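Actibind (Aspergillus niger, PDB 3D3Z) cleaves RNA as a T2-family ribonuclease, probably without base specificity but with a preference for adenylic acid. Local coordinates at residues Tyr65-Glu68 against Ser69-Tyr72; Glu103-Ser106 against Phe107-Glu111. All blocks are in the same frame, centred on the assembly; numbering follows the deposited sequence. Where two conformers were deposited one is given.

Contact 1 of 2, residues Tyr65-Glu68 against Ser69-Tyr72; sequences YCDE and SREY. With NAG (2-acetamido-2-deoxy-beta-D-glucopyranose), chain B.
The guanidinium of R70 takes the carboxylate of D67 at its edge. OD2 of D67 lies close to the guanidinium plane, 3.0 Å from NE of R70, in a salt bridge with an N-H...O angle of 161°. The two flat groups are far from coplanar, with planes 62° apart, and NE meets OD2 from above the carboxylate plane. The Y65 ring also has a carboxylate oxygen near its edge: OE2 of E71 is 4.0 Å from CD1 of Y65. The chains of Y65 and E71 cross at about a right angle. The Y72 ring has C6 of an N-acetylglucosamine at its edge, 3.8 Å from CD1 of Y72.

D67 is the centre of the arrangement. Its CG is anti to the backbone N (chi1 -172°), which carries the carboxylate alongside S69 and R70. OD1 of D67 accepts two bonds, from S69 N at 2.9 Å and from S69 OG at 2.5 Å. Both donors come from the same face of the carboxylate plane. OD2 serves R70, and a water also links OD2 of D67 to NH2 of R70. Each carboxylate oxygen of D67 therefore has two partners, and the carboxylate is gripped at both ends. R70 bends at chi3 to present NE here, while its NH1 makes a salt bridge to E135. The backbone closes the same turn: R70 N bonds to D67 O at 3.0 Å. A weak bond of 3.4 Å runs from E71 N to E68 O.

The bond from S69 N to OD1 of D67 closes an Asx turn. It is superposed on the type I beta turn D67-R70, which forms a short 3-10 turn in the loop between strand 49-56 and helix 75-81.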
ATOM      1  N   TYR A  65      -0.675 -15.268  -3.938  1.00 25.87           N
ATOM      2  CA  TYR A  65      -0.249 -16.008  -5.127  1.00 25.31           C
ATOM      3  C   TYR A  65      -1.452 -16.647  -5.810  1.00 25.67           C
ATOM      4  O   TYR A  65      -1.523 -17.864  -5.993  1.00 25.07           O
ATOM      5  CB  TYR A  65       0.828 -17.023  -4.766  1.00 24.72           C
ATOM      6  CG  TYR A  65       2.109 -16.373  -4.216  1.00 23.74           C
ATOM      7  CD1 TYR A  65       2.967 -15.688  -5.049  1.00 22.85           C
ATOM      8  CD2 TYR A  65       2.433 -16.444  -2.863  1.00 25.32           C
ATOM      9  CE1 TYR A  65       4.127 -15.116  -4.574  1.00 22.31           C
ATOM     10  CE2 TYR A  65       3.589 -15.815  -2.350  1.00 21.77           C
ATOM     11  CZ  TYR A  65       4.435 -15.188  -3.208  1.00 22.96           C
ATOM     12  OH  TYR A  65       5.589 -14.572  -2.733  1.00 21.66           O
ATOM     13  N   CYS A  66      -2.422 -15.807  -6.148  1.00 26.01           N
ATOM     14  CA  CYS A  66      -3.779 -16.304  -6.542  1.00 25.81           C
ATOM     15  C   CYS A  66      -3.887 -16.678  -8.029  1.00 25.66           C
ATOM     16  O   CYS A  66      -4.852 -17.320  -8.451  1.00 26.76           O
ATOM     17  CB  CYS A  66      -4.859 -15.285  -6.213  1.00 25.95           C
ATOM     18  SG  CYS A  66      -5.188 -14.906  -4.482  1.00 28.54           S
ATOM     19  N   ASP A  67      -2.896 -16.334  -8.834  1.00 25.11           N
ATOM     20  CA  ASP A  67      -2.951 -16.719 -10.257  1.00 25.37           C
ATOM     21  C   ASP A  67      -1.605 -16.840 -10.888  1.00 24.74           C
ATOM     22  O   ASP A  67      -1.040 -15.866 -11.380  1.00 24.42           O
ATOM     23  CB  ASP A  67      -3.801 -15.741 -11.048  1.00 24.61           C
ATOM     24  CG  ASP A  67      -4.060 -16.183 -12.491  1.00 26.18           C
ATOM     25  OD1 ASP A  67      -3.511 -17.213 -12.971  1.00 25.64           O
ATOM     26  OD2 ASP A  67      -4.835 -15.455 -13.147  1.00 26.14           O
ATOM     27  N   GLU A  68      -1.148 -18.080 -10.945  1.00 25.79           N
ATOM     28  CA  GLU A  68       0.143 -18.409 -11.458  1.00 28.04           C
ATOM     29  C   GLU A  68       0.295 -18.037 -12.925  1.00 26.62           C
ATOM     30  O   GLU A  68       1.392 -17.736 -13.372  1.00 26.70           O
ATOM     31  CB  GLU A  68       0.391 -19.902 -11.275  1.00 28.36           C
ATOM     32  CG  GLU A  68       1.795 -20.301 -11.640  1.00 33.93           C
ATOM     33  CD  GLU A  68       2.078 -21.769 -11.399  1.00 35.26           C
ATOM     34  OE1 GLU A  68       1.144 -22.508 -10.927  1.00 46.02           O
ATOM     35  OE2 GLU A  68       3.245 -22.168 -11.701  1.00 45.19           O
ATOM     36  N   SER A  69      -0.805 -18.013 -13.649  1.00 26.25           N
ATOM     37  CA  SER A  69      -0.783 -17.673 -15.051  1.00 25.86           C
ATOM     38  C   SER A  69      -0.558 -16.184 -15.329  1.00 24.69           C
ATOM     39  O   SER A  69      -0.350 -15.805 -16.434  1.00 24.52           O
ATOM     40  CB  SER A  69      -2.077 -18.127 -15.716  1.00 26.49           C
ATOM     41  OG  SER A  69      -3.106 -17.238 -15.449  1.00 25.90           O
ATOM     42  N   ARG A  70      -0.661 -15.377 -14.288  1.00 23.63           N
ATOM     43  CA  ARG A  70      -0.438 -13.967 -14.357  1.00 23.15           C
ATOM     44  C   ARG A  70       0.672 -13.521 -13.407  1.00 22.87           C
ATOM     45  O   ARG A  70       0.627 -12.439 -12.952  1.00 21.70           O
ATOM     46  CB  ARG A  70      -1.726 -13.155 -14.088  1.00 23.29           C
ATOM     47  CG  ARG A  70      -2.776 -13.235 -15.232  1.00 22.44           C
ATOM     48  CD  ARG A  70      -3.915 -12.292 -15.016  1.00 24.70           C
ATOM     49  NE  ARG A  70      -4.555 -12.544 -13.758  1.00 24.08           N
ATOM     50  CZ  ARG A  70      -4.772 -11.650 -12.805  1.00 20.39           C
ATOM     51  NH1 ARG A  70      -4.461 -10.373 -12.949  1.00 19.80           N
ATOM     52  NH2 ARG A  70      -5.363 -12.071 -11.710  1.00 22.44           N
ATOM     53  N   GLU A  71       1.626 -14.386 -13.141  1.00 22.25           N
ATOM     54  CA  GLU A  71       2.842 -14.038 -12.400  1.00 23.16           C
ATOM     55  C   GLU A  71       3.977 -13.763 -13.358  1.00 23.01           C
ATOM     56  O   GLU A  71       4.124 -14.429 -14.368  1.00 23.33           O
ATOM     57  CB  GLU A  71       3.233 -15.148 -11.436  1.00 23.14           C
ATOM     58  CG  GLU A  71       2.320 -15.280 -10.244  1.00 24.30           C
ATOM     59  CD  GLU A  71       2.787 -16.426  -9.349  1.00 27.42           C
ATOM     60  OE1 GLU A  71       3.976 -16.769  -9.419  1.00 35.44           O
ATOM     61  OE2 GLU A  71       1.972 -17.020  -8.637  1.00 28.69           O
ATOM     62  N   TYR A  72       4.759 -12.732 -13.054  1.00 21.22           N
ATOM     63  CA  TYR A  72       5.722 -12.188 -13.974  1.00 21.56           C
ATOM     64  C   TYR A  72       7.054 -11.994 -13.303  1.00 21.88           C
ATOM     65  O   TYR A  72       7.142 -11.840 -12.069  1.00 21.78           O
ATOM     66  CB  TYR A  72       5.209 -10.844 -14.530  1.00 21.58           C
ATOM     67  CG  TYR A  72       3.911 -11.060 -15.289  1.00 21.38           C
ATOM     68  CD1 TYR A  72       3.909 -11.804 -16.472  1.00 22.52           C
ATOM     69  CD2 TYR A  72       2.707 -10.576 -14.819  1.00 24.20           C
ATOM     70  CE1 TYR A  72       2.744 -12.048 -17.175  1.00 22.16           C
ATOM     71  CE2 TYR A  72       1.520 -10.817 -15.511  1.00 21.43           C
ATOM     72  CZ  TYR A  72       1.554 -11.560 -16.690  1.00 23.28           C
ATOM     73  OH  TYR A  72       0.382 -11.811 -17.381  1.00 21.36           O
TER
HETATM   74  C1  NAG B   1       6.790 -10.105 -19.692  1.00 22.45           C
HETATM   75  C2  NAG B   1       6.634  -9.731 -21.186  1.00 23.39           C
HETATM   76  C3  NAG B   1       5.376 -10.389 -21.740  1.00 26.72           C
HETATM   77  C4  NAG B   1       5.341 -11.856 -21.415  1.00 26.86           C
HETATM   78  C5  NAG B   1       5.503 -12.061 -19.899  1.00 24.76           C
HETATM   79  C6  NAG B   1       5.422 -13.522 -19.460  1.00 26.88           C
HETATM   80  C7  NAG B   1       7.501  -7.520 -21.791  1.00 21.94           C
HETATM   81  C8  NAG B   1       7.265  -6.061 -22.069  1.00 25.34           C
HETATM   82  N2  NAG B   1       6.497  -8.300 -21.377  1.00 22.63           N
HETATM   83  O3  NAG B   1       5.271 -10.147 -23.134  1.00 27.79           O
HETATM   84  O4  NAG B   1       4.087 -12.292 -21.887  1.00 30.25           O
HETATM   85  O5  NAG B   1       6.745 -11.496 -19.504  1.00 22.74           O
HETATM   86  O6  NAG B   1       6.362 -14.288 -20.176  1.00 31.42           O
HETATM   87  O7  NAG B   1       8.641  -7.954 -21.933  1.00 29.15           O
HETATM   88  O   HOH W   1      -6.968 -14.282 -11.422  1.00 36.26           O

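Contact 2 of 2, residues Glu103-Ser106 against Phe107-Glu111; sequences EDES and FWEHE. With D3Z (1-(5-deoxy-beta-L-xylofuranosyl)pyrimidine-2,4(1H,3H)-dione), chain E; PO4 (phosphate ion), chain D.
D104 and W108 lie side by side and point the same way along one helix. CB of D104 sits over the face of the six-membered ring of W108, 3.6 Å from its centroid, in a CH-pi contact. The carbonyl O of D104 lies over the same indole, offset toward its rim and 3.2 Å from CG of W108. The polar atoms of the pair are held within the protein: D104 OD1 by D97 N, W108 NE1 by W95 O.

E105 and E109 cross obliquely, with their carboxylate planes 59° apart. OE2 of E105 is only 2.5 Å from OE2 of E109, so one acid probably holds a proton. E105 folds back at chi2 to come this close, and its carboxylate also bonds to I75 N and T76 OG1.

F107 and H110 meet the bound ligands. F107 lays one ring face under the uracil, whose N3 is above the ring centre. H110 uses its edge: NE2 of H110 donates to O4 of the phosphate at 2.5 Å, nearly straight at 170°. Backbone bonds such as W108 N to D104 O at 2.9 Å space these groups.

The i to i+4 pairs are those of an alpha helix. It lines the nucleoside pocket and bears predicted active-site E111 within the E-H-E-x-x-K-H segment typical of RNase T2 enzymes, whose K114 and H115 also bond the phosphate.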
ATOM      1  N   GLU A 103      17.655  -4.593  -6.752  1.00 21.48           N
ATOM      2  CA  GLU A 103      16.681  -5.507  -6.172  1.00 20.83           C
ATOM      3  C   GLU A 103      15.232  -4.986  -6.322  1.00 19.30           C
ATOM      4  O   GLU A 103      14.305  -5.706  -6.003  1.00 17.36           O
ATOM      5  CB  GLU A 103      17.031  -5.739  -4.686  1.00 21.77           C
ATOM      6  CG  GLU A 103      18.288  -6.563  -4.415  1.00 25.16           C
ATOM      7  CD  GLU A 103      19.590  -5.843  -4.787  1.00 32.20           C
ATOM      8  OE1 GLU A 103      19.903  -4.740  -4.262  1.00 34.31           O
ATOM      9  OE2 GLU A 103      20.314  -6.375  -5.656  1.00 37.91           O
ATOM     10  N   ASP A 104      15.052  -3.756  -6.799  1.00 18.29           N
ATOM     11  CA  ASP A 104      13.686  -3.234  -7.053  1.00 17.55           C
ATOM     12  C   ASP A 104      12.815  -4.233  -7.843  1.00 17.22           C
ATOM     13  O   ASP A 104      11.692  -4.520  -7.440  1.00 17.69           O
ATOM     14  CB  ASP A 104      13.664  -1.910  -7.804  1.00 17.62           C
ATOM     15  CG  ASP A 104      14.214  -0.775  -7.007  1.00 16.93           C
ATOM     16  OD1 ASP A 104      14.468  -0.978  -5.776  1.00 13.93           O
ATOM     17  OD2 ASP A 104      14.419   0.329  -7.604  1.00 19.97           O
ATOM     18  N   GLU A 105      13.347  -4.774  -8.942  1.00 16.72           N
ATOM     19  CA  GLU A 105      12.616  -5.647  -9.835  1.00 16.56           C
ATOM     20  C   GLU A 105      12.031  -6.835  -9.103  1.00 16.67           C
ATOM     21  O   GLU A 105      10.812  -7.112  -9.221  1.00 16.35           O
ATOM     22  CB  GLU A 105      13.529  -6.125 -10.970  1.00 15.71           C
ATOM     23  CG  GLU A 105      12.923  -7.177 -11.917  1.00 17.92           C
ATOM     24  CD  GLU A 105      11.567  -6.801 -12.553  1.00 17.03           C
ATOM     25  OE1 GLU A 105      11.328  -5.625 -12.876  1.00 15.61           O
ATOM     26  OE2 GLU A 105      10.708  -7.711 -12.737  1.00 20.46           O
ATOM     27  N   SER A 106      12.871  -7.498  -8.289  0.70 16.06           N
ATOM     28  CA  SER A 106      12.437  -8.680  -7.518  0.70 16.14           C
ATOM     29  C   SER A 106      11.336  -8.305  -6.539  0.70 15.04           C
ATOM     30  O   SER A 106      10.386  -9.047  -6.376  0.70 14.98           O
ATOM     31  CB  SER A 106      13.583  -9.413  -6.765  0.70 16.86           C
ATOM     32  OG  SER A 106      14.545  -8.511  -6.213  0.70 17.31           O
ATOM     33  N   PHE A 107      11.459  -7.140  -5.923  1.00 15.64           N
ATOM     34  CA  PHE A 107      10.488  -6.652  -4.924  1.00 16.13           C
ATOM     35  C   PHE A 107       9.141  -6.379  -5.596  1.00 16.18           C
ATOM     36  O   PHE A 107       8.069  -6.777  -5.085  1.00 13.50           O
ATOM     37  CB  PHE A 107      11.040  -5.359  -4.274  1.00 15.03           C
ATOM     38  CG  PHE A 107      10.199  -4.781  -3.146  1.00 15.05           C
ATOM     39  CD1 PHE A 107       9.369  -5.525  -2.384  1.00 15.01           C
ATOM     40  CD2 PHE A 107      10.306  -3.451  -2.847  1.00 13.93           C
ATOM     41  CE1 PHE A 107       8.611  -4.951  -1.349  1.00 16.63           C
ATOM     42  CE2 PHE A 107       9.583  -2.861  -1.807  1.00 16.19           C
ATOM     43  CZ  PHE A 107       8.725  -3.592  -1.093  1.00 13.86           C
ATOM     44  N   TRP A 108       9.178  -5.670  -6.724  1.00 16.30           N
ATOM     45  CA  TRP A 108       7.942  -5.376  -7.490  1.00 16.93           C
ATOM     46  C   TRP A 108       7.262  -6.643  -8.030  1.00 15.76           C
ATOM     47  O   TRP A 108       6.034  -6.823  -7.948  1.00 15.99           O
ATOM     48  CB  TRP A 108       8.239  -4.359  -8.589  1.00 17.41           C
ATOM     49  CG  TRP A 108       8.846  -3.112  -8.124  1.00 16.96           C
ATOM     50  CD1 TRP A 108       8.660  -2.499  -6.891  1.00 16.80           C
ATOM     51  CD2 TRP A 108       9.671  -2.218  -8.887  1.00 18.50           C
ATOM     52  NE1 TRP A 108       9.368  -1.312  -6.844  1.00 15.41           N
ATOM     53  CE2 TRP A 108       9.971  -1.108  -8.056  1.00 18.90           C
ATOM     54  CE3 TRP A 108      10.175  -2.242 -10.201  1.00 16.94           C
ATOM     55  CZ2 TRP A 108      10.770  -0.089  -8.466  1.00 17.74           C
ATOM     56  CZ3 TRP A 108      10.992  -1.199 -10.617  1.00 16.73           C
ATOM     57  CH2 TRP A 108      11.262  -0.128  -9.758  1.00 17.24           C
ATOM     58  N   GLU A 109       8.088  -7.562  -8.551  1.00 16.26           N
ATOM     59  CA  GLU A 109       7.588  -8.918  -8.877  1.00 17.67           C
ATOM     60  C   GLU A 109       6.869  -9.511  -7.701  1.00 17.73           C
ATOM     61  O   GLU A 109       5.741 -10.024  -7.807  1.00 15.00           O
ATOM     62  CB  GLU A 109       8.725  -9.845  -9.283  1.00 17.37           C
ATOM     63  CG  GLU A 109       9.321  -9.553 -10.658  1.00 19.56           C
ATOM     64  CD  GLU A 109      10.619 -10.313 -10.896  1.00 18.97           C
ATOM     65  OE1 GLU A 109      10.827 -11.273 -10.148  1.00 24.88           O
ATOM     66  OE2 GLU A 109      11.413  -9.931 -11.798  1.00 19.62           O
ATOM     67  N   HIS A 110       7.529  -9.508  -6.552  1.00 17.30           N
ATOM     68  CA  HIS A 110       6.928 -10.085  -5.325  1.00 16.58           C
ATOM     69  C   HIS A 110       5.567  -9.498  -4.992  1.00 14.65           C
ATOM     70  O   HIS A 110       4.582 -10.213  -4.752  1.00 15.36           O
ATOM     71  CB  HIS A 110       7.897  -9.951  -4.134  1.00 15.48           C
ATOM     72  CG  HIS A 110       7.310 -10.402  -2.832  1.00 17.45           C
ATOM     73  ND1 HIS A 110       7.118 -11.729  -2.528  1.00 20.79           N
ATOM     74  CD2 HIS A 110       6.845  -9.700  -1.770  1.00 18.41           C
ATOM     75  CE1 HIS A 110       6.534 -11.832  -1.349  1.00 20.09           C
ATOM     76  NE2 HIS A 110       6.388 -10.616  -0.848  1.00 16.99           N
ATOM     77  N   GLU A 111       5.487  -8.171  -4.969  1.00 15.45           N
ATOM     78  CA  GLU A 111       4.231  -7.548  -4.647  1.00 15.81           C
ATOM     79  C   GLU A 111       3.089  -7.860  -5.636  1.00 15.54           C
ATOM     80  O   GLU A 111       1.981  -8.197  -5.209  1.00 16.14           O
ATOM     81  CB  GLU A 111       4.405  -6.059  -4.469  1.00 14.96           C
ATOM     82  CG  GLU A 111       5.234  -5.736  -3.156  1.00 15.36           C
ATOM     83  CD  GLU A 111       4.625  -6.288  -1.872  1.00 18.29           C
ATOM     84  OE1 GLU A 111       3.399  -6.139  -1.737  1.00 15.99           O
ATOM     85  OE2 GLU A 111       5.363  -6.845  -1.008  1.00 18.95           O
TER
HETATM   86  N1  D3Z E 252      11.691  -5.854   1.702  0.50 41.40           N
HETATM   87  C2  D3Z E 252      12.240  -5.531   0.445  0.50 40.68           C
HETATM   88  N3  D3Z E 252      12.449  -4.257   0.129  0.50 40.48           N
HETATM   89  C4  D3Z E 252      12.143  -3.264   0.965  0.50 40.63           C
HETATM   90  C5  D3Z E 252      11.606  -3.571   2.187  0.50 41.14           C
HETATM   91  C6  D3Z E 252      11.381  -4.890   2.555  0.50 41.09           C
HETATM   92  O2  D3Z E 252      12.542  -6.417  -0.381  0.50 40.41           O
HETATM   93  O4  D3Z E 252      12.341  -2.063   0.686  0.50 40.47           O
HETATM   94  C1' D3Z E 252      11.440  -7.225   2.068  0.50 41.89           C
HETATM   95  C2' D3Z E 252      11.273  -7.973   0.762  0.50 44.08           C
HETATM   96  O2' D3Z E 252      12.383  -8.869   0.566  0.50 45.72           O
HETATM   97  C3' D3Z E 252       9.910  -8.638   0.834  0.50 43.14           C
HETATM   98  C4' D3Z E 252       9.323  -8.295   2.191  0.50 44.13           C
HETATM   99  O3' D3Z E 252       9.055  -8.138  -0.181  0.50 43.55           O
HETATM  100  O4' D3Z E 252      10.204  -7.329   2.797  0.50 44.33           O
HETATM  101  C5' D3Z E 252       7.904  -7.766   2.014  0.50 43.85           C
HETATM  102  P   PO4 D 251       4.462  -8.871   1.842  1.00 20.80           P
HETATM  103  O1  PO4 D 251       3.253  -9.797   2.054  1.00 19.13           O
HETATM  104  O2  PO4 D 251       4.712  -8.214   3.170  1.00 24.44           O
HETATM  105  O3  PO4 D 251       4.164  -7.904   0.716  1.00 22.57           O
HETATM  106  O4  PO4 D 251       5.528  -9.829   1.382  1.00 18.37           O

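In the fold
Contact 1 comes first along the chain, in the loop between strand 49-56 and helix 75-81. Contact 2 follows on the first turns of helix 104-116. Their centres are about 14 Å apart, on the same side of the chain's centre, and they touch. OH of Y65 is 3.2 Å from CE1 of H110, and O of Y72 is 3.5 Å from CG of E109. Further along the same helix, W112 and N113 bond to the backbone of R70 and Y72, and the C66-C118 disulfide ties the loop just past the helix end. The loop 65-72, which lies beside a glycan, is thus packed against the helix that carries the predicted active-site residues E111 and H115.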